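Local structure of putative angiotensinogen (Lampetra fluviatilis, 5INW) at residues Val176-Gly181 with Thr238-Val243. The protein belongs to the serpin family and probably acts as a serine protease inhibitor, binding heparin, which promotes its inhibition of thrombin. The protein carries 1 engineered substitution. Sequence-based numbering, arbitrary orientation.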
loop_
_atom_site.group_PDB
_atom_site.type_symbol
_atom_site.label_atom_id
_atom_site.label_comp_id
_atom_site.label_asym_id
_atom_site.label_seq_id
_atom_site.Cartn_x
_atom_site.Cartn_y
_atom_site.Cartn_z
ATOM N N VAL A 176 4.191 -13.403 11.984
ATOM C CA VAL A 176 3.143 -14.380 12.049
ATOM C C VAL A 176 3.022 -14.918 13.458
ATOM O O VAL A 176 3.938 -15.572 14.018
ATOM C CB VAL A 176 3.371 -15.538 11.051
ATOM C CG1 VAL A 176 2.298 -16.610 11.208
ATOM C CG2 VAL A 176 3.409 -15.017 9.595
ATOM N N PHE A 177 1.867 -14.677 14.046
ATOM C CA PHE A 177 1.560 -15.229 15.361
ATOM C C PHE A 177 0.706 -16.483 15.208
ATOM O O PHE A 177 -0.187 -16.532 14.365
ATOM C CB PHE A 177 0.830 -14.174 16.203
ATOM C CG PHE A 177 1.591 -12.913 16.378
ATOM C CD1 PHE A 177 2.644 -12.853 17.279
ATOM C CD2 PHE A 177 1.258 -11.766 15.614
ATOM C CE1 PHE A 177 3.352 -11.681 17.478
ATOM C CE2 PHE A 177 1.979 -10.561 15.802
ATOM C CZ PHE A 177 3.047 -10.531 16.736
ATOM N N SER A 178 0.920 -17.453 16.075
ATOM C CA SER A 178 0.183 -18.716 16.033
ATOM C C SER A 178 -0.323 -19.125 17.421
ATOM O O SER A 178 0.343 -18.882 18.440
ATOM C CB SER A 178 1.093 -19.793 15.418
ATOM O OG SER A 178 0.579 -21.089 15.611
ATOM N N LYS A 179 -1.489 -19.788 17.441
ATOM C CA LYS A 179 -2.052 -20.370 18.711
ATOM C C LYS A 179 -1.070 -21.303 19.397
ATOM O O LYS A 179 -0.392 -22.105 18.747
ATOM C CB LYS A 179 -3.342 -21.126 18.468
ATOM C CG LYS A 179 -4.194 -21.363 19.690
ATOM C CD LYS A 179 -5.449 -22.146 19.301
ATOM C CE LYS A 179 -6.630 -21.894 20.229
ATOM N NZ LYS A 179 -6.483 -22.563 21.551
ATOM N N LYS A 180 -0.966 -21.153 20.708
ATOM C CA LYS A 180 0.094 -21.802 21.477
ATOM C C LYS A 180 0.018 -23.306 21.414
ATOM O O LYS A 180 1.034 -23.960 21.240
ATOM C CB LYS A 180 0.086 -21.354 22.943
ATOM C CG LYS A 180 1.383 -21.677 23.679
ATOM C CD LYS A 180 1.335 -21.190 25.116
ATOM C CE LYS A 180 0.626 -22.229 25.964
ATOM N NZ LYS A 180 0.599 -21.882 27.401
ATOM N N GLY A 181 -1.161 -23.863 21.517
ATOM C CA GLY A 181 -1.259 -25.317 21.343
ATOM C C GLY A 181 -1.056 -25.903 19.931
ATOM O O GLY A 181 -0.903 -27.088 19.777
ATOM N N THR A 238 -9.192 -17.515 17.824
ATOM C CA THR A 238 -8.166 -17.192 16.890
ATOM C C THR A 238 -7.056 -18.187 16.990
ATOM O O THR A 238 -6.551 -18.526 18.094
ATOM C CB THR A 238 -7.620 -15.786 17.120
ATOM O OG1 THR A 238 -8.696 -14.877 16.899
ATOM C CG2 THR A 238 -6.482 -15.457 16.129
ATOM N N SER A 239 -6.657 -18.590 15.801
ATOM C CA SER A 239 -5.669 -19.601 15.607
ATOM C C SER A 239 -4.381 -19.082 14.976
ATOM O O SER A 239 -3.307 -19.562 15.350
ATOM C CB SER A 239 -6.282 -20.733 14.797
ATOM O OG SER A 239 -6.863 -21.660 15.704
ATOM N N LEU A 240 -4.466 -18.105 14.070
ATOM C CA LEU A 240 -3.279 -17.331 13.667
ATOM C C LEU A 240 -3.631 -15.901 13.336
ATOM O O LEU A 240 -4.781 -15.608 13.011
ATOM C CB LEU A 240 -2.623 -17.889 12.419
ATOM C CG LEU A 240 -1.898 -19.210 12.516
ATOM C CD1 LEU A 240 -2.878 -20.333 12.157
ATOM C CD2 LEU A 240 -0.662 -19.191 11.603
ATOM N N VAL A 241 -2.609 -15.042 13.385
ATOM C CA VAL A 241 -2.686 -13.662 12.932
ATOM C C VAL A 241 -1.447 -13.369 12.114
ATOM O O VAL A 241 -0.366 -13.540 12.623
ATOM C CB VAL A 241 -2.736 -12.697 14.121
ATOM C CG1 VAL A 241 -2.818 -11.255 13.634
ATOM C CG2 VAL A 241 -3.952 -13.014 14.937
ATOM N N ILE A 242 -1.606 -12.896 10.885
ATOM C CA ILE A 242 -0.499 -12.577 9.981
ATOM C C ILE A 242 -0.461 -11.082 9.868
ATOM O O ILE A 242 -1.474 -10.479 9.777
ATOM C CB ILE A 242 -0.765 -13.149 8.570
ATOM C CG1 ILE A 242 -0.688 -14.684 8.618
ATOM C CG2 ILE A 242 0.215 -12.641 7.525
ATOM C CD1 ILE A 242 -1.387 -15.362 7.461
ATOM N N VAL A 243 0.730 -10.510 9.862
ATOM C CA VAL A 243 0.909 -9.047 9.874
ATOM C C VAL A 243 1.975 -8.670 8.878
ATOM O O VAL A 243 3.065 -9.233 8.872
ATOM C CB VAL A 243 1.388 -8.568 11.262
ATOM C CG1 VAL A 243 1.906 -7.148 11.203
ATOM C CG2 VAL A 243 0.279 -8.743 12.279
#
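T238 meets the flank of K179, whose methylenes CG, CD and CE pass T238 O before the chain's end carries NZ away. At S239 the carbonyl accepts K179 N at 2.8 Å, while OG, hydrogen-bonded to Q386, has K179 CD beside it. An alanine in place of K179 would probably spare the backbone bond but strip the aliphatic cover from T238 O and S239 OG. Along its other edge the strand forms a classic beta bulge, S239 and L240 both bonding through their backbones with I416. L240 rests its CB 3.4 Å from F177 O, and its CD2 reaches V176 CG1 at 3.9 Å. V241 is gripped twice: its O takes F177 N at 2.9 Å, and its N bonds F177 O. I242 CG1 packs against V176 CG2 (4.2 Å), both residues touching V119 of helix 110-122. V243 brings CG2 to the F177 ring edge, 4.3 Å from CE2; chi1 -58° sets this ring beside its own backbone N, and F177 and V241 both touch M215 of helix 208-221. In serpin beta-sheet A, strand 238-251 lies between 168-179 and 405-417, the latter consistent with the inserted, cleaved reactive loop. The main-chain ladder depends little on side-chain identity; the apolar faces suit burial between helices.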